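Local coordinates for phosphoribosylamine--glycine ligase (PDB 1VKZ), which catalyses the ATP-dependent joining of glycine to 5-phospho-beta-D-ribosylamine, giving glycinamide ribonucleotide in the second step of de novo purine biosynthesis, at residues Val41-Pro45 with Asp53-Tyr59; Asn47-Arg52 with Phe358-Glu363. All blocks are in the same frame, centred on the assembly; numbering follows the deposited sequence.

Contact 1: Val41-Pro45 with Asp53-Tyr59; sequences VHFYP and DGTNHPY
His-42 and His-57 both carry CG anti to the carbonyl carbon (chi1 -53° and -42°), and from these settings the two imidazoles converge until His-42 ND1 and His-57 NE2 are 3.0 Å apart. Either nitrogen could donate in this hydrogen bond. His-57 NE2 arrives at the edge of the His-42 ring, close to its plane, while the ring planes are inclined at 50°. Beyond it, His-57 CD2 lies over one face of Tyr-44; these two rings are near parallel but barely overlap, and Tyr-44 CE2 comes within 3.7 Å of His-57 CB. The three rings form an aromatic cluster beside a short parallel pairing in which His-42 bridges Thr-55 and Phe-43 bridges Asn-56. Its backbone ladder runs from Thr-55 N to Val-41 O (3.1 Å), from Phe-43 N to Thr-55 O, and from His-57 N to Phe-43 O (2.8 Å). On the sheet face bearing Phe-43 and Asn-56, the amide stands perpendicular to the phenyl ring and Asn-56 OD1 rests 3.4 Å from Phe-43 CB, while the amide hydrogen-bonds to Asn-47 O and Thr-50 OG1. Gly-54 CA meets the edge of that ring, 3.6 Å from Phe-43 CE1, where a CB would collide with both the ring and Val-41 O. A cis peptide precedes Pro-45, whose CA approaches His-57 O at 3.1 Å. Strand 55-56 lies at one edge of the parallel sheet in the Rossmann-clan N domain. Strand 40-43 is bonded on its other edge to strand 17-22, where the His-19 ring meets those of His-42 and Tyr-44 and its ND1 hydrogen-bonds to Tyr-44 OH; helix 25-36 packs against Val-41 and Asp-53, and helix 62-66 against Tyr-44 and Tyr-59.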
# COMPACT_ATOMS: atom_id res chain seq x y z
N VAL A 41 -19.61 1.06 11.02
CA VAL A 41 -18.51 0.47 10.31
C VAL A 41 -18.44 -1.02 10.58
O VAL A 41 -18.47 -1.47 11.71
CB VAL A 41 -17.18 1.25 10.60
CG1 VAL A 41 -15.93 0.50 10.16
CG2 VAL A 41 -17.22 2.63 9.93
N HIS A 42 -18.39 -1.79 9.50
CA HIS A 42 -18.23 -3.22 9.56
C HIS A 42 -16.90 -3.63 8.92
O HIS A 42 -16.57 -3.23 7.80
CB HIS A 42 -19.40 -3.90 8.87
CG HIS A 42 -20.72 -3.45 9.38
ND1 HIS A 42 -21.36 -4.04 10.45
CD2 HIS A 42 -21.52 -2.42 9.00
CE1 HIS A 42 -22.49 -3.41 10.70
NE2 HIS A 42 -22.61 -2.42 9.83
N PHE A 43 -16.14 -4.44 9.64
CA PHE A 43 -14.88 -4.94 9.15
C PHE A 43 -14.97 -6.43 8.84
O PHE A 43 -15.64 -7.17 9.54
CB PHE A 43 -13.82 -4.74 10.17
CG PHE A 43 -13.69 -3.36 10.67
CD1 PHE A 43 -14.41 -2.94 11.79
CD2 PHE A 43 -12.75 -2.49 10.12
CE1 PHE A 43 -14.22 -1.66 12.33
CE2 PHE A 43 -12.57 -1.24 10.65
CZ PHE A 43 -13.32 -0.82 11.79
N TYR A 44 -14.28 -6.85 7.79
CA TYR A 44 -14.37 -8.21 7.29
C TYR A 44 -12.98 -8.75 6.92
O TYR A 44 -12.51 -8.48 5.82
CB TYR A 44 -15.23 -8.24 6.04
CG TYR A 44 -16.61 -7.67 6.21
CD1 TYR A 44 -16.84 -6.30 6.17
CD2 TYR A 44 -17.71 -8.51 6.40
CE1 TYR A 44 -18.12 -5.78 6.32
CE2 TYR A 44 -19.00 -7.99 6.56
CZ TYR A 44 -19.18 -6.64 6.50
OH TYR A 44 -20.40 -6.14 6.66
N PRO A 45 -12.32 -9.51 7.80
CA PRO A 45 -12.76 -9.85 9.16
C PRO A 45 -12.28 -8.95 10.29
O PRO A 45 -12.54 -9.24 11.43
CB PRO A 45 -12.18 -11.25 9.34
CG PRO A 45 -10.90 -11.18 8.60
CD PRO A 45 -11.07 -10.21 7.47
N ASP A 53 -13.96 0.44 16.98
CA ASP A 53 -14.54 1.40 16.08
C ASP A 53 -15.63 0.80 15.19
O ASP A 53 -16.26 1.52 14.46
CB ASP A 53 -13.41 2.04 15.30
CG ASP A 53 -12.37 2.64 16.23
OD1 ASP A 53 -12.81 3.41 17.11
OD2 ASP A 53 -11.15 2.35 16.24
N GLY A 54 -15.88 -0.49 15.30
CA GLY A 54 -16.98 -1.11 14.55
C GLY A 54 -17.15 -2.57 14.92
O GLY A 54 -16.59 -3.02 15.90
N THR A 55 -17.94 -3.31 14.16
CA THR A 55 -18.18 -4.72 14.41
C THR A 55 -17.47 -5.55 13.35
O THR A 55 -17.64 -5.31 12.16
CB THR A 55 -19.70 -5.03 14.37
OG1 THR A 55 -20.36 -3.99 13.66
CG2 THR A 55 -20.34 -5.00 15.77
N ASN A 56 -16.73 -6.55 13.81
CA ASN A 56 -16.05 -7.49 12.93
C ASN A 56 -16.96 -8.66 12.50
O ASN A 56 -17.65 -9.25 13.31
CB ASN A 56 -14.83 -8.05 13.66
CG ASN A 56 -13.76 -7.02 13.91
OD1 ASN A 56 -13.81 -5.92 13.38
ND2 ASN A 56 -12.75 -7.39 14.70
N HIS A 57 -16.91 -9.01 11.22
CA HIS A 57 -17.63 -10.16 10.70
C HIS A 57 -16.69 -10.97 9.82
O HIS A 57 -15.79 -10.41 9.22
CB HIS A 57 -18.86 -9.72 9.87
CG HIS A 57 -19.62 -8.60 10.49
ND1 HIS A 57 -20.83 -8.77 11.10
CD2 HIS A 57 -19.31 -7.29 10.63
CE1 HIS A 57 -21.25 -7.62 11.59
NE2 HIS A 57 -20.34 -6.70 11.32
N PRO A 58 -16.88 -12.27 9.75
CA PRO A 58 -16.10 -13.08 8.84
C PRO A 58 -16.36 -12.73 7.38
O PRO A 58 -17.51 -12.49 6.99
CB PRO A 58 -16.56 -14.52 9.14
CG PRO A 58 -17.89 -14.38 9.82
CD PRO A 58 -17.82 -13.08 10.56
N TYR A 59 -15.30 -12.69 6.58
CA TYR A 59 -15.44 -12.49 5.14
C TYR A 59 -15.59 -13.87 4.47
O TYR A 59 -14.85 -14.81 4.77
CB TYR A 59 -14.24 -11.73 4.58
CG TYR A 59 -14.35 -11.48 3.09
CD1 TYR A 59 -15.27 -10.58 2.59
CD2 TYR A 59 -13.52 -12.16 2.20
CE1 TYR A 59 -15.39 -10.35 1.24
CE2 TYR A 59 -13.63 -11.95 0.82
CZ TYR A 59 -14.57 -11.04 0.34
OH TYR A 59 -14.68 -10.82 -1.02

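Contact 2: Asn47-Arg52 with Phe358-Glu363; sequences NAGTKR and FAGVAE
Asn-47 OD1, lying 3.5 Å from Phe-358 CB, is gripped by two backbone N-H groups of its own loop. Gly-49 N donates to Asn-47 OD1 at 2.9 Å, in the carbonyl plane, closing an Asx turn; the bond from Thr-50 N is weak. CG of Asn-47 sits between the backbone N and the carbonyl carbon (chi1 54°), which curls the amide back over these N-H groups. Its other end reaches across: Asn-47 ND2 makes a weak, bent bond to Phe-358 O at 3.2 Å and also hydrogen-bonds to Ser-23 O. With an alanine in place of Asn-47, the N-H of Gly-49 would probably lose its acceptor and Phe-358 O this donor, leaving the turn less firmly set against the strand. The turn lays Gly-49 CA over one face of the Phe-358 ring, 3.4 Å from Phe-358 CD1, and a CB at Gly-49 would run into that ring. Phe-358 CE1 stands over the centre of the Arg-52 guanidinium, 3.6 Å from Arg-52 CZ, with the two planes 63° apart. Ala-48 CB meets Glu-363 CG at 3.4 Å, while Val-361 CG2 packs against the backbone nitrogens of Ala-48 and Gly-49. Lys-51 NZ stops 4.7 Å from Glu-363 OE2, too far for a salt bridge. The N-domain loop between strands 40-43 and 55-56 is therefore joined to strand 356-364 in the C-domain region mainly by packing, much of it on the Phe-358 ring, with one weak hydrogen bond across and a probably modest charge attraction at the rim.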
# COMPACT_ATOMS: atom_id res chain seq x y z
N ASN A 47 -9.82 -7.36 13.12
CA ASN A 47 -8.99 -7.96 14.14
C ASN A 47 -9.45 -7.46 15.50
O ASN A 47 -10.40 -6.71 15.60
CB ASN A 47 -7.55 -7.56 13.87
CG ASN A 47 -7.38 -6.08 13.76
OD1 ASN A 47 -7.69 -5.34 14.70
ND2 ASN A 47 -6.93 -5.62 12.58
N ALA A 48 -8.78 -7.84 16.57
CA ALA A 48 -9.27 -7.53 17.92
C ALA A 48 -9.26 -6.02 18.26
O ALA A 48 -9.93 -5.59 19.20
CB ALA A 48 -8.45 -8.35 18.99
N GLY A 49 -8.49 -5.24 17.52
CA GLY A 49 -8.43 -3.81 17.70
C GLY A 49 -9.57 -3.11 17.01
O GLY A 49 -9.96 -2.03 17.43
N THR A 50 -10.11 -3.72 15.95
CA THR A 50 -11.11 -3.03 15.12
C THR A 50 -12.48 -3.04 15.77
O THR A 50 -13.38 -2.31 15.36
CB THR A 50 -11.14 -3.60 13.69
OG1 THR A 50 -11.27 -5.01 13.70
CG2 THR A 50 -9.85 -3.41 13.00
N LYS A 51 -12.62 -3.87 16.80
CA LYS A 51 -13.79 -3.85 17.67
C LYS A 51 -14.02 -2.49 18.35
O LYS A 51 -15.14 -2.19 18.74
CB LYS A 51 -13.69 -4.97 18.73
CG LYS A 51 -13.85 -6.38 18.14
CD LYS A 51 -14.12 -7.44 19.22
CE LYS A 51 -14.13 -8.89 18.67
NZ LYS A 51 -15.11 -9.11 17.55
N ARG A 52 -12.98 -1.66 18.47
CA ARG A 52 -13.12 -0.32 19.09
C ARG A 52 -13.98 0.61 18.29
O ARG A 52 -14.60 1.50 18.82
CB ARG A 52 -11.78 0.38 19.20
CG ARG A 52 -10.75 -0.31 20.03
CD ARG A 52 -9.41 0.36 19.95
NE ARG A 52 -8.59 -0.08 21.06
CZ ARG A 52 -7.63 0.64 21.62
NH1 ARG A 52 -7.33 1.86 21.18
NH2 ARG A 52 -6.95 0.12 22.64
N PHE A 358 -4.38 -1.33 14.93
CA PHE A 358 -4.10 -2.72 15.14
C PHE A 358 -4.11 -3.46 13.83
O PHE A 358 -4.92 -3.17 12.94
CB PHE A 358 -5.16 -3.32 16.05
CG PHE A 358 -5.17 -2.73 17.43
CD1 PHE A 358 -5.91 -1.60 17.71
CD2 PHE A 358 -4.46 -3.32 18.46
CE1 PHE A 358 -5.91 -1.05 18.94
CE2 PHE A 358 -4.48 -2.77 19.72
CZ PHE A 358 -5.20 -1.62 19.96
N ALA A 359 -3.23 -4.44 13.72
CA ALA A 359 -3.14 -5.26 12.52
C ALA A 359 -3.09 -6.70 12.97
O ALA A 359 -4.13 -7.32 13.20
CB ALA A 359 -1.92 -4.89 11.71
N GLY A 360 -1.88 -7.24 13.12
CA GLY A 360 -1.71 -8.63 13.53
C GLY A 360 -1.95 -8.86 15.01
O GLY A 360 -1.03 -9.24 15.74
N VAL A 361 -3.19 -8.65 15.46
CA VAL A 361 -3.56 -8.97 16.85
C VAL A 361 -4.76 -9.85 16.88
O VAL A 361 -5.65 -9.70 16.04
CB VAL A 361 -3.89 -7.71 17.67
CG1 VAL A 361 -2.66 -6.80 17.76
CG2 VAL A 361 -5.13 -6.97 17.09
N ALA A 362 -4.78 -10.78 17.84
CA ALA A 362 -5.93 -11.67 18.07
C ALA A 362 -6.31 -11.72 19.53
O ALA A 362 -5.58 -11.25 20.38
CB ALA A 362 -5.65 -13.03 17.57
N GLU A 363 -7.49 -12.27 19.81
CA GLU A 363 -7.94 -12.52 21.17
C GLU A 363 -7.71 -14.00 21.44
O GLU A 363 -8.05 -14.83 20.60
CB GLU A 363 -9.43 -12.20 21.35
CG GLU A 363 -9.88 -10.87 20.76
CD GLU A 363 -11.33 -10.50 21.12
OE1 GLU A 363 -12.06 -11.38 21.65
OE2 GLU A 363 -11.74 -9.34 20.87

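In the fold
Along the chain the segments alternate: loop 47-52 of contact 2 falls between the two strands paired in contact 1, and 358-363 follows some 300 residues later. The contact centres are about 10 Å apart. Asn-56 joins them directly, its ND2 2.6 Å from Asn-47 O and its OD1 2.7 Å from Thr-50 OG1, both probable hydrogen bonds. Contact 1 builds one edge of a parallel sheet; contact 2 docks the connection between those strands onto strand 356-364 of a six-stranded antiparallel sheet. Contact 2 thus joins the N and C domains, while contact 1 lies within the N domain, both away from the predicted ATP and metal sites.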